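PDB 1N8P: cystathionine gamma-lyase from Saccharomyces cerevisiae, which is a pyridoxal-5'-phosphate-dependent enzyme of the Cys/Met metabolism family, modelled as a four-chain assembly with pyridoxal-5'-phosphate bound. Local coordinates for residues Asp379-Glu382 / Asp383-Ala387; Leu342-Pro345 / Ala346-His350; Tyr292-Val295 / Leu296-His299; Asp6-Ala9 / Thr10-His14; Asp156-Lys159 / Val160-Leu163. One frame throughout, in Å; residues are numbered along the deposited sequence.

Followed from the N terminus, the five contacts lie in series; none encloses or crosses another, and each is a local contact within one continuous stretch. Interaction 4 forms the first short helix, whose residues meet the second subunit. Interaction 5 opens helix 157-167 of the beta-alpha-beta unit in the seven-stranded sheet. Interaction 3 is the short helix 292-298, and it touches interaction 5 directly: Q298 OE1 lies 2.8 Å from I157 N. Interaction 2 turns the chain out of strand 341-343 of the five-stranded sheet, and interaction 1 belongs to the C-terminal helix, about 6 Å from interaction 2 at their nearest atoms.

Interaction 1: residues Asp379-Glu382 / Asp383-Ala387; sequences DLLE and DIKQA
The amide of K385 meets the carbonyl of L381 nearly straight (K385 N to L381 O 3.2 Å, N-H...O 170°), whereas I384 N lies between two carbonyls, 3.0 Å from L380 O and 2.9 Å from L381 O, so this turn of helix 377-392 combines i+4 with i+3 bonding. L381 O therefore accepts twice, from K385 close to its C=O direction and from I384 well above the carbonyl plane. One residue on, Q386 N bonds E382 O at 3.2 Å.

On the outer side K385 runs back along the helix with its chain extended beyond CG. Its ammonium reaches the carboxylate of E382 in an i to i+3 salt bridge, NZ to OE2 3.1 Å, meeting OE2 nearly along the C-O bond. E382 comes to it by a bend at chi2 (65°), which folds the carboxylate over toward the lysine. The methylenes of K385 also have an apolar neighbour: CE rests against CG of L381 at 3.6 Å, the two side chains crossing obliquely. The lysine thus meets the exposed E382 carboxylate with its ammonium and the partly exposed L381 with its CE.

Further round, the carboxylate of the buried D383 accepts from L328 N and, weakly, from R327 N, while D379 OD2 bonds K7 N and T10 OG1 of the second subunit. L381 packs on I267 and F270 of helix 253-271, I384 lies against L271 and F329, and F322 of helix 316-325 meets both I384 and A387, so the inner flank of the C-terminal helix packs on both helix 253-271 and helix 316-325.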
loop_
_atom_site.group_PDB
_atom_site.type_symbol
_atom_site.label_atom_id
_atom_site.label_comp_id
_atom_site.label_asym_id
_atom_site.label_seq_id
_atom_site.Cartn_x
_atom_site.Cartn_y
_atom_site.Cartn_z
ATOM N N ASP A 379 -20.500 6.719 -26.165
ATOM C CA ASP A 379 -19.333 5.960 -26.591
ATOM C C ASP A 379 -19.592 4.452 -26.406
ATOM O O ASP A 379 -19.128 3.616 -27.187
ATOM C CB ASP A 379 -18.130 6.352 -25.746
ATOM C CG ASP A 379 -17.730 7.777 -25.922
ATOM O OD1 ASP A 379 -18.492 8.559 -26.496
ATOM O OD2 ASP A 379 -16.640 8.118 -25.463
ATOM N N LEU A 380 -20.319 4.112 -25.346
ATOM C CA LEU A 380 -20.623 2.728 -25.034
ATOM C C LEU A 380 -21.791 2.241 -25.871
ATOM O O LEU A 380 -21.781 1.122 -26.380
ATOM C CB LEU A 380 -20.941 2.598 -23.560
ATOM C CG LEU A 380 -19.808 2.823 -22.566
ATOM C CD1 LEU A 380 -20.405 3.005 -21.163
ATOM C CD2 LEU A 380 -18.829 1.656 -22.611
ATOM N N LEU A 381 -22.800 3.089 -26.022
ATOM C CA LEU A 381 -23.946 2.733 -26.829
ATOM C C LEU A 381 -23.399 2.518 -28.234
ATOM O O LEU A 381 -23.571 1.456 -28.817
ATOM C CB LEU A 381 -24.988 3.862 -26.832
ATOM C CG LEU A 381 -26.383 3.458 -27.326
ATOM C CD1 LEU A 381 -26.884 2.233 -26.567
ATOM C CD2 LEU A 381 -27.330 4.600 -27.133
ATOM N N GLU A 382 -22.706 3.518 -28.769
ATOM C CA GLU A 382 -22.158 3.410 -30.112
ATOM C C GLU A 382 -21.211 2.230 -30.259
ATOM O O GLU A 382 -20.957 1.749 -31.357
ATOM C CB GLU A 382 -21.437 4.696 -30.496
ATOM C CG GLU A 382 -21.447 4.974 -32.009
ATOM C CD GLU A 382 -22.849 5.225 -32.595
ATOM O OE1 GLU A 382 -22.953 5.380 -33.833
ATOM O OE2 GLU A 382 -23.842 5.279 -31.827
ATOM N N ASP A 383 -20.690 1.743 -29.149
ATOM C CA ASP A 383 -19.785 0.616 -29.215
ATOM C C ASP A 383 -20.521 -0.745 -29.235
ATOM O O ASP A 383 -19.993 -1.732 -29.751
ATOM C CB ASP A 383 -18.804 0.678 -28.051
ATOM C CG ASP A 383 -17.798 -0.440 -28.097
ATOM O OD1 ASP A 383 -17.160 -0.602 -29.155
ATOM O OD2 ASP A 383 -17.639 -1.158 -27.088
ATOM N N ILE A 384 -21.726 -0.797 -28.663
ATOM C CA ILE A 384 -22.533 -2.012 -28.662
ATOM C C ILE A 384 -23.055 -2.187 -30.090
ATOM O O ILE A 384 -23.069 -3.288 -30.623
ATOM C CB ILE A 384 -23.754 -1.877 -27.745
ATOM C CG1 ILE A 384 -23.323 -1.601 -26.306
ATOM C CG2 ILE A 384 -24.582 -3.131 -27.832
ATOM C CD1 ILE A 384 -22.776 -2.798 -25.602
ATOM N N LYS A 385 -23.487 -1.079 -30.693
ATOM C CA LYS A 385 -24.003 -1.057 -32.061
ATOM C C LYS A 385 -22.937 -1.617 -32.980
ATOM O O LYS A 385 -23.099 -2.652 -33.622
ATOM C CB LYS A 385 -24.326 0.385 -32.480
ATOM C CG LYS A 385 -25.287 1.088 -31.537
ATOM C CD LYS A 385 -25.605 2.514 -31.965
ATOM C CE LYS A 385 -26.469 3.227 -30.903
ATOM N NZ LYS A 385 -26.787 4.665 -31.223
ATOM N N GLN A 386 -21.832 -0.896 -33.016
ATOM C CA GLN A 386 -20.675 -1.241 -33.807
ATOM C C GLN A 386 -20.256 -2.696 -33.638
ATOM O O GLN A 386 -19.504 -3.218 -34.457
ATOM C CB GLN A 386 -19.537 -0.301 -33.412
ATOM C CG GLN A 386 -18.172 -0.602 -33.993
ATOM C CD GLN A 386 -17.490 -1.764 -33.324
ATOM O OE1 GLN A 386 -17.639 -1.977 -32.119
ATOM N NE2 GLN A 386 -16.723 -2.519 -34.095
ATOM N N ALA A 387 -20.735 -3.366 -32.597
ATOM C CA ALA A 387 -20.333 -4.751 -32.383
ATOM C C ALA A 387 -21.400 -5.767 -32.750
ATOM O O ALA A 387 -21.093 -6.946 -32.919
ATOM C CB ALA A 387 -19.887 -4.956 -30.946
#

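Interaction 2: residues Leu342-Pro345 / Ala346-His350; sequences LEVP and AVMTH
M348 folds back over E343 and V344, and its side chain can be traced atom by atom. CB lies 3.7 Å from E343 CG; CG of M348 is near the same methylene; SD comes to 3.6 Å from E343 CG, the two chains sliding past one another in opposite directions. A first torsion of -53° turns the chain beside its own backbone N, and a bend at chi3 (-119°) then swings CE across V344, where it packs 3.6 Å from V344 CB. The same CE is modelled too near V344 N, so its exact position is doubtful. V347 covers V344 from another quarter, CG2 to V344 CB 3.6 Å.

The carboxylate of E343 has partners at both oxygens. OE1 makes a salt bridge with R369, and OE2 accepts from the hydroxyl of T349, although the modelled length of that bond is implausibly short and carries little weight at this resolution. A second carboxylate, E333, lies close to OE2 and is weakly bonded to T349 OG1. The turn is closed by H350 N, which bonds P345 O at 2.6 Å, five residues back. The imidazole of H350 follows it: P345 CB sits at the ring edge, in plane, 3.5 Å from H350 CD2, while T349 CG2 lies over the centre of one face.

The chain thus turns just after strand 341-343, which runs antiparallel to 367-371 and parallel to 330-331. P345 packs on L367 and R369 of the former, M348 touches L331 of the latter, and V347 and M348 meet P40 of the third subunit.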
loop_
_atom_site.group_PDB
_atom_site.type_symbol
_atom_site.label_atom_id
_atom_site.label_comp_id
_atom_site.label_asym_id
_atom_site.label_seq_id
_atom_site.Cartn_x
_atom_site.Cartn_y
_atom_site.Cartn_z
ATOM N N LEU A 342 -17.860 -7.629 -20.293
ATOM C CA LEU A 342 -18.903 -8.438 -20.882
ATOM C C LEU A 342 -18.472 -9.897 -20.829
ATOM O O LEU A 342 -17.298 -10.226 -20.928
ATOM C CB LEU A 342 -19.230 -7.946 -22.291
ATOM C CG LEU A 342 -18.613 -8.559 -23.527
ATOM C CD1 LEU A 342 -19.217 -7.873 -24.718
ATOM C CD2 LEU A 342 -17.115 -8.403 -23.518
ATOM N N GLU A 343 -19.437 -10.774 -20.617
ATOM C CA GLU A 343 -19.140 -12.194 -20.484
ATOM C C GLU A 343 -20.270 -13.049 -21.060
ATOM O O GLU A 343 -21.368 -12.551 -21.316
ATOM C CB GLU A 343 -18.908 -12.484 -18.991
ATOM C CG GLU A 343 -18.899 -13.912 -18.583
ATOM C CD GLU A 343 -20.092 -14.259 -17.721
ATOM O OE1 GLU A 343 -21.178 -13.676 -17.913
ATOM O OE2 GLU A 343 -19.947 -15.139 -16.857
ATOM N N VAL A 344 -19.983 -14.324 -21.297
ATOM C CA VAL A 344 -20.971 -15.267 -21.824
ATOM C C VAL A 344 -21.141 -16.338 -20.763
ATOM O O VAL A 344 -20.496 -17.372 -20.822
ATOM C CB VAL A 344 -20.473 -15.944 -23.111
ATOM C CG1 VAL A 344 -21.486 -16.971 -23.575
ATOM C CG2 VAL A 344 -20.222 -14.898 -24.190
ATOM N N PRO A 345 -22.022 -16.107 -19.786
ATOM C CA PRO A 345 -22.244 -17.071 -18.714
ATOM C C PRO A 345 -22.056 -18.533 -19.062
ATOM O O PRO A 345 -21.427 -19.276 -18.318
ATOM C CB PRO A 345 -23.665 -16.752 -18.247
ATOM C CG PRO A 345 -24.254 -15.947 -19.375
ATOM C CD PRO A 345 -23.106 -15.119 -19.805
ATOM N N ALA A 346 -22.592 -18.935 -20.202
ATOM C CA ALA A 346 -22.521 -20.318 -20.651
ATOM C C ALA A 346 -21.131 -20.890 -20.593
ATOM O O ALA A 346 -20.888 -21.897 -19.931
ATOM C CB ALA A 346 -23.045 -20.429 -22.059
ATOM N N VAL A 347 -20.215 -20.254 -21.303
ATOM C CA VAL A 347 -18.842 -20.727 -21.339
ATOM C C VAL A 347 -18.012 -20.288 -20.139
ATOM O O VAL A 347 -17.690 -21.092 -19.274
ATOM C CB VAL A 347 -18.172 -20.269 -22.624
ATOM C CG1 VAL A 347 -18.853 -20.929 -23.809
ATOM C CG2 VAL A 347 -18.279 -18.766 -22.750
ATOM N N MET A 348 -17.688 -19.009 -20.071
ATOM C CA MET A 348 -16.877 -18.476 -18.985
ATOM C C MET A 348 -17.278 -18.870 -17.580
ATOM O O MET A 348 -16.492 -19.473 -16.839
ATOM C CB MET A 348 -16.834 -16.964 -19.096
ATOM C CG MET A 348 -16.393 -16.581 -20.449
ATOM S SD MET A 348 -16.107 -14.907 -20.687
ATOM C CE MET A 348 -17.298 -14.584 -21.959
ATOM N N THR A 349 -18.496 -18.522 -17.200
ATOM C CA THR A 349 -18.968 -18.840 -15.866
ATOM C C THR A 349 -19.456 -20.271 -15.745
ATOM O O THR A 349 -18.740 -21.146 -15.276
ATOM C CB THR A 349 -20.097 -17.877 -15.429
ATOM O OG1 THR A 349 -19.529 -16.626 -15.033
ATOM C CG2 THR A 349 -20.863 -18.437 -14.267
ATOM N N HIS A 350 -20.679 -20.502 -16.189
ATOM C CA HIS A 350 -21.307 -21.811 -16.095
ATOM C C HIS A 350 -20.693 -22.914 -16.962
ATOM O O HIS A 350 -21.307 -23.356 -17.927
ATOM C CB HIS A 350 -22.797 -21.642 -16.402
ATOM C CG HIS A 350 -23.465 -20.598 -15.554
ATOM N ND1 HIS A 350 -23.830 -20.819 -14.243
ATOM C CD2 HIS A 350 -23.778 -19.307 -15.816
ATOM C CE1 HIS A 350 -24.338 -19.712 -13.735
ATOM N NE2 HIS A 350 -24.317 -18.778 -14.669
#

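Interaction 3: residues Tyr292-Val295 / Leu296-His299; sequences YDVV and LKQH
V295 and H299 form the compact side of this last turn. V295 O accepts twice: from H299 N at 2.8 Å, in the carbonyl plane and fairly straight (160°), and from Q298 N at 3.1 Å, well above that plane. A chi1 of -64° sets CG of H299 beside the backbone N, and the ring comes to lie against the backbone of V295: V295 CA sits over one ring face in a CH-pi contact, 4.2 Å from the H299 ring centroid and 23° off its normal. H299 ND1 is hydrogen-bonded to L303 O, which helps fix the ring's rotation. Next to it, V294 and Q298 lie side by side pointing the same way, and the amide of Q298 is held at both ends, OE1 by I157 N and NE2 by T155 O.

The other side is looser and more exposed. L296 approaches the Y292 ring at a slant, but too closely in the model to be trusted. L296 N bonds Y292 O at 3.1 Å, an ordinary helical i to i+4 bond. D293 OD2 and K297 NZ stand 5.1 Å apart, and K297 NZ makes a salt bridge with D156 instead.

The arrangement is that of a helix C terminus, with mixed i+3 and i+4 bonding to one carbonyl and H299 leaving helical geometry.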
loop_
_atom_site.group_PDB
_atom_site.type_symbol
_atom_site.label_atom_id
_atom_site.label_comp_id
_atom_site.label_asym_id
_atom_site.label_seq_id
_atom_site.Cartn_x
_atom_site.Cartn_y
_atom_site.Cartn_z
ATOM N N TYR A 292 -41.323 -6.201 -13.251
ATOM C CA TYR A 292 -41.219 -4.761 -13.127
ATOM C C TYR A 292 -41.963 -4.164 -11.944
ATOM O O TYR A 292 -41.601 -3.086 -11.453
ATOM C CB TYR A 292 -41.667 -4.062 -14.410
ATOM C CG TYR A 292 -41.198 -2.627 -14.447
ATOM C CD1 TYR A 292 -39.872 -2.316 -14.758
ATOM C CD2 TYR A 292 -42.033 -1.597 -14.033
ATOM C CE1 TYR A 292 -39.388 -1.024 -14.640
ATOM C CE2 TYR A 292 -41.562 -0.302 -13.910
ATOM C CZ TYR A 292 -40.239 -0.017 -14.205
ATOM O OH TYR A 292 -39.768 1.263 -14.008
ATOM N N ASP A 293 -42.996 -4.866 -11.487
ATOM C CA ASP A 293 -43.808 -4.412 -10.362
ATOM C C ASP A 293 -42.960 -4.408 -9.096
ATOM O O ASP A 293 -43.063 -3.502 -8.277
ATOM C CB ASP A 293 -45.043 -5.317 -10.204
ATOM C CG ASP A 293 -44.706 -6.738 -9.681
ATOM O OD1 ASP A 293 -43.925 -7.492 -10.323
ATOM O OD2 ASP A 293 -45.254 -7.103 -8.614
ATOM N N VAL A 294 -42.106 -5.422 -8.966
ATOM C CA VAL A 294 -41.209 -5.564 -7.818
ATOM C C VAL A 294 -40.082 -4.532 -7.882
ATOM O O VAL A 294 -39.686 -3.939 -6.876
ATOM C CB VAL A 294 -40.587 -6.963 -7.787
ATOM C CG1 VAL A 294 -39.694 -7.098 -6.586
ATOM C CG2 VAL A 294 -41.678 -8.003 -7.778
ATOM N N VAL A 295 -39.573 -4.339 -9.089
ATOM C CA VAL A 295 -38.520 -3.392 -9.360
ATOM C C VAL A 295 -38.962 -2.072 -8.758
ATOM O O VAL A 295 -38.280 -1.514 -7.914
ATOM C CB VAL A 295 -38.340 -3.277 -10.874
ATOM C CG1 VAL A 295 -37.527 -2.038 -11.235
ATOM C CG2 VAL A 295 -37.678 -4.540 -11.386
ATOM N N LEU A 296 -40.142 -1.610 -9.177
ATOM C CA LEU A 296 -40.732 -0.354 -8.708
ATOM C C LEU A 296 -40.964 -0.236 -7.196
ATOM O O LEU A 296 -41.266 0.859 -6.714
ATOM C CB LEU A 296 -42.056 -0.109 -9.417
ATOM C CG LEU A 296 -42.038 0.246 -10.894
ATOM C CD1 LEU A 296 -43.458 0.253 -11.460
ATOM C CD2 LEU A 296 -41.392 1.600 -11.054
ATOM N N LYS A 297 -40.848 -1.346 -6.462
ATOM C CA LYS A 297 -41.037 -1.333 -5.013
ATOM C C LYS A 297 -39.759 -1.619 -4.229
ATOM O O LYS A 297 -39.672 -1.301 -3.038
ATOM C CB LYS A 297 -42.131 -2.331 -4.589
ATOM C CG LYS A 297 -42.079 -3.687 -5.270
ATOM C CD LYS A 297 -42.862 -4.777 -4.515
ATOM C CE LYS A 297 -44.328 -4.451 -4.315
ATOM N NZ LYS A 297 -45.078 -5.613 -3.707
ATOM N N GLN A 298 -38.760 -2.205 -4.886
ATOM C CA GLN A 298 -37.504 -2.514 -4.200
ATOM C C GLN A 298 -36.297 -1.679 -4.659
ATOM O O GLN A 298 -35.382 -1.417 -3.870
ATOM C CB GLN A 298 -37.202 -4.008 -4.331
ATOM C CG GLN A 298 -37.793 -4.811 -3.202
ATOM C CD GLN A 298 -37.726 -6.306 -3.415
ATOM O OE1 GLN A 298 -38.044 -7.070 -2.506
ATOM N NE2 GLN A 298 -37.325 -6.737 -4.610
ATOM N N HIS A 299 -36.321 -1.255 -5.922
ATOM C CA HIS A 299 -35.266 -0.474 -6.533
ATOM C C HIS A 299 -35.448 1.034 -6.436
ATOM O O HIS A 299 -36.479 1.550 -6.826
ATOM C CB HIS A 299 -35.173 -0.786 -8.028
ATOM C CG HIS A 299 -34.797 -2.193 -8.341
ATOM N ND1 HIS A 299 -34.064 -2.530 -9.462
ATOM C CD2 HIS A 299 -35.024 -3.347 -7.678
ATOM C CE1 HIS A 299 -33.849 -3.833 -9.469
ATOM N NE2 HIS A 299 -34.422 -4.353 -8.398
#

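Interaction 4: residues Asp6-Ala9 / Thr10-His14; sequences DKFA and TKAIH
K7 O is gripped by two amides of the following turn: K11 N bonds it at 3.0 Å, in the carbonyl plane with an N-H...O angle of 153°, and T10 N adds a weak, bent bond at 2.8 Å. The regular i to i+4 pattern then continues, A12 N to F8 O 3.0 Å and I13 N to A9 O 3.2 Å, both donors tilted somewhat from the carbonyl plane.

D6, just before the helix, meets T10 in its first turn. D6 CB lies 3.6 Å from T10 CB, and the methyl CG2 of T10 sits beside the same D6 methylene. A chi1 of -51° turns T10 OG1 to the side of its own backbone N, where it bonds D379 of the second subunit. The carboxylate of D6 is likewise engaged: OD1 in a salt bridge with R327 of the second subunit, OD2 with E4 N. K11 bends at chi3 (-107°), and its CE comes to 3.1 Å from D6 O.

F8 and A12 share the other flank, CE2 to CB 4.3 Å, in an oblique approach. The F8 ring meets Y185 edge-to-face, and helix 253-271 and L67 of helix 55-67 line this side.

K7 holds the N-cap position, and the pattern is that of a helix start at a subunit interface: D379 OD2 of the second subunit accepts from K7 N and T10 OG1, so a carboxylate of another chain sits at this helix start, where it would probably suit the positive end of helix 8-14.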
loop_
_atom_site.group_PDB
_atom_site.type_symbol
_atom_site.label_atom_id
_atom_site.label_comp_id
_atom_site.label_asym_id
_atom_site.label_seq_id
_atom_site.Cartn_x
_atom_site.Cartn_y
_atom_site.Cartn_z
ATOM N N ASP A 6 -29.783 11.919 7.213
ATOM C CA ASP A 6 -29.483 12.653 5.997
ATOM C C ASP A 6 -29.662 11.694 4.817
ATOM O O ASP A 6 -30.048 10.537 5.000
ATOM C CB ASP A 6 -28.046 13.140 6.061
ATOM C CG ASP A 6 -27.818 14.089 7.210
ATOM O OD1 ASP A 6 -28.297 15.225 7.129
ATOM O OD2 ASP A 6 -27.176 13.711 8.204
ATOM N N LYS A 7 -29.372 12.162 3.611
ATOM C CA LYS A 7 -29.528 11.330 2.430
ATOM C C LYS A 7 -28.333 10.403 2.187
ATOM O O LYS A 7 -27.224 10.619 2.699
ATOM C CB LYS A 7 -29.746 12.220 1.224
ATOM C CG LYS A 7 -30.928 13.160 1.352
ATOM C CD LYS A 7 -32.214 12.375 1.395
ATOM C CE LYS A 7 -33.344 13.091 0.669
ATOM N NZ LYS A 7 -34.471 12.136 0.436
ATOM N N PHE A 8 -28.570 9.380 1.370
ATOM C CA PHE A 8 -27.562 8.365 1.029
ATOM C C PHE A 8 -26.172 8.871 0.664
ATOM O O PHE A 8 -25.190 8.274 1.075
ATOM C CB PHE A 8 -28.056 7.483 -0.117
ATOM C CG PHE A 8 -27.145 6.352 -0.421
ATOM C CD1 PHE A 8 -27.450 5.070 0.012
ATOM C CD2 PHE A 8 -25.953 6.569 -1.097
ATOM C CE1 PHE A 8 -26.583 4.016 -0.216
ATOM C CE2 PHE A 8 -25.086 5.532 -1.332
ATOM C CZ PHE A 8 -25.394 4.249 -0.892
ATOM N N ALA A 9 -26.079 9.927 -0.135
ATOM C CA ALA A 9 -24.762 10.443 -0.502
ATOM C C ALA A 9 -24.068 10.986 0.741
ATOM O O ALA A 9 -22.848 10.849 0.868
ATOM C CB ALA A 9 -24.886 11.538 -1.557
ATOM N N THR A 10 -24.840 11.578 1.665
ATOM C CA THR A 10 -24.277 12.130 2.902
ATOM C C THR A 10 -23.775 11.012 3.803
ATOM O O THR A 10 -22.718 11.111 4.440
ATOM C CB THR A 10 -25.309 12.946 3.727
ATOM O OG1 THR A 10 -25.957 13.920 2.896
ATOM C CG2 THR A 10 -24.594 13.658 4.904
ATOM N N LYS A 11 -24.530 9.932 3.886
ATOM C CA LYS A 11 -24.066 8.851 4.725
ATOM C C LYS A 11 -22.810 8.235 4.131
ATOM O O LYS A 11 -21.877 7.926 4.861
ATOM C CB LYS A 11 -25.156 7.813 4.895
ATOM C CG LYS A 11 -26.174 8.181 5.973
ATOM C CD LYS A 11 -27.359 7.220 5.996
ATOM C CE LYS A 11 -28.620 7.857 5.425
ATOM N NZ LYS A 11 -29.740 6.872 5.458
ATOM N N ALA A 12 -22.779 8.090 2.801
ATOM C CA ALA A 12 -21.633 7.514 2.092
ATOM C C ALA A 12 -20.378 8.236 2.487
ATOM O O ALA A 12 -19.388 7.617 2.841
ATOM C CB ALA A 12 -21.825 7.619 0.588
ATOM N N ILE A 13 -20.427 9.556 2.442
ATOM C CA ILE A 13 -19.271 10.383 2.791
ATOM C C ILE A 13 -18.919 10.505 4.254
ATOM O O ILE A 13 -17.793 10.848 4.563
ATOM C CB ILE A 13 -19.446 11.830 2.294
ATOM C CG1 ILE A 13 -19.580 11.809 0.764
ATOM C CG2 ILE A 13 -18.289 12.743 2.844
ATOM C CD1 ILE A 13 -18.449 11.083 0.056
ATOM N N HIS A 14 -19.849 10.232 5.166
ATOM C CA HIS A 14 -19.539 10.420 6.584
ATOM C C HIS A 14 -19.748 9.255 7.511
ATOM O O HIS A 14 -19.053 9.146 8.523
ATOM C CB HIS A 14 -20.313 11.628 7.091
ATOM C CG HIS A 14 -19.983 12.895 6.366
ATOM N ND1 HIS A 14 -18.754 13.508 6.474
ATOM C CD2 HIS A 14 -20.706 13.649 5.513
ATOM C CE1 HIS A 14 -18.739 14.590 5.717
ATOM N NE2 HIS A 14 -19.912 14.702 5.124
#

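Interaction 5: residues Asp156-Lys159 / Val160-Leu163; sequences DIQK and VADL
V160 begins the second half by donating its amide to D156 O, at 3.1 Å and nearly straight (169°). Its side chain faces the sheet: CG2, on the far side of CB from the carbonyl carbon and beside the backbone N, comes 3.7 Å from D156 O, while V142 and I144 of strand 139-144 and L175 of strand 174-178 lie against the residue. A161 follows, its N bonding I157 O at 2.9 Å and its CB close to the carbonyl oxygens of I157 and Q158 before meeting L175.

D162 turns to the outer side. Its amide meets Q158 O at 2.8 Å and 173°, and the side chains of the pair approach each other, with Q158 NE2 3.2 Å from D162 OD1 and the amide and carboxylate planes 27° apart. Q158 gets there by a bend at chi2. The firmer partner of D162 OD1 is K165 NZ, one turn on. L163 closes the walk, its N bonding K159 O at 2.8 Å and its side chain packing on L131 of helix 127-134.

Before all of these, D156 caps the helix: OD1 accepts from K159 N at 3.1 Å, coming from above the carboxylate plane, and more weakly from Q158 N. The chemistry is thus divided: V160 and A161 meet the sheet, V160 and L163 meet helix 127-134, and Q158 and D162 carry polar ends, while an aspartate at the N-cap takes up amides of the first turn and probably gains from the helix dipole.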
loop_
_atom_site.group_PDB
_atom_site.type_symbol
_atom_site.label_atom_id
_atom_site.label_comp_id
_atom_site.label_asym_id
_atom_site.label_seq_id
_atom_site.Cartn_x
_atom_site.Cartn_y
_atom_site.Cartn_z
ATOM N N ASP A 156 -39.545 -10.814 -5.001
ATOM C CA ASP A 156 -40.182 -9.988 -3.973
ATOM C C ASP A 156 -39.772 -10.417 -2.554
ATOM O O ASP A 156 -40.317 -11.360 -1.962
ATOM C CB ASP A 156 -41.707 -10.034 -4.113
ATOM C CG ASP A 156 -42.395 -8.877 -3.395
ATOM O OD1 ASP A 156 -42.083 -8.616 -2.215
ATOM O OD2 ASP A 156 -43.253 -8.230 -4.019
ATOM N N ILE A 157 -38.796 -9.704 -2.017
ATOM C CA ILE A 157 -38.297 -9.985 -0.681
ATOM C C ILE A 157 -39.412 -10.056 0.378
ATOM O O ILE A 157 -39.312 -10.820 1.333
ATOM C CB ILE A 157 -37.247 -8.925 -0.288
ATOM C CG1 ILE A 157 -36.125 -8.958 -1.318
ATOM C CG2 ILE A 157 -36.690 -9.205 1.099
ATOM C CD1 ILE A 157 -35.095 -7.877 -1.168
ATOM N N GLN A 158 -40.472 -9.271 0.194
ATOM C CA GLN A 158 -41.591 -9.242 1.129
ATOM C C GLN A 158 -42.449 -10.497 1.011
ATOM O O GLN A 158 -42.699 -11.178 2.016
ATOM C CB GLN A 158 -42.454 -8.017 0.878
ATOM C CG GLN A 158 -43.394 -7.760 2.002
ATOM C CD GLN A 158 -42.663 -7.674 3.282
ATOM O OE1 GLN A 158 -42.185 -6.614 3.665
ATOM N NE2 GLN A 158 -42.540 -8.795 3.957
ATOM N N LYS A 159 -42.904 -10.807 -0.204
ATOM C CA LYS A 159 -43.686 -12.022 -0.415
ATOM C C LYS A 159 -42.952 -13.230 0.206
ATOM O O LYS A 159 -43.565 -14.054 0.885
ATOM C CB LYS A 159 -43.931 -12.265 -1.915
ATOM C CG LYS A 159 -45.181 -11.551 -2.470
ATOM C CD LYS A 159 -45.372 -11.823 -3.947
ATOM C CE LYS A 159 -46.769 -11.438 -4.455
ATOM N NZ LYS A 159 -47.149 -9.989 -4.371
ATOM N N VAL A 160 -41.640 -13.327 0.003
ATOM C CA VAL A 160 -40.895 -14.442 0.556
ATOM C C VAL A 160 -40.743 -14.342 2.066
ATOM O O VAL A 160 -40.819 -15.357 2.748
ATOM C CB VAL A 160 -39.487 -14.591 -0.104
ATOM C CG1 VAL A 160 -38.656 -15.632 0.632
ATOM C CG2 VAL A 160 -39.638 -15.024 -1.548
ATOM N N ALA A 161 -40.519 -13.154 2.614
ATOM C CA ALA A 161 -40.383 -13.059 4.071
ATOM C C ALA A 161 -41.688 -13.538 4.708
ATOM O O ALA A 161 -41.689 -14.296 5.681
ATOM C CB ALA A 161 -40.113 -11.635 4.487
ATOM N N ASP A 162 -42.799 -13.075 4.135
ATOM C CA ASP A 162 -44.134 -13.421 4.580
ATOM C C ASP A 162 -44.356 -14.908 4.454
ATOM O O ASP A 162 -44.695 -15.565 5.423
ATOM C CB ASP A 162 -45.171 -12.695 3.727
ATOM C CG ASP A 162 -45.322 -11.248 4.099
ATOM O OD1 ASP A 162 -44.669 -10.834 5.097
ATOM O OD2 ASP A 162 -46.100 -10.545 3.397
ATOM N N LEU A 163 -44.175 -15.425 3.242
ATOM C CA LEU A 163 -44.349 -16.847 2.955
ATOM C C LEU A 163 -43.624 -17.708 3.982
ATOM O O LEU A 163 -44.026 -18.830 4.244
ATOM C CB LEU A 163 -43.806 -17.161 1.565
ATOM C CG LEU A 163 -44.305 -18.397 0.828
ATOM C CD1 LEU A 163 -45.781 -18.235 0.515
ATOM C CD2 LEU A 163 -43.528 -18.567 -0.469
#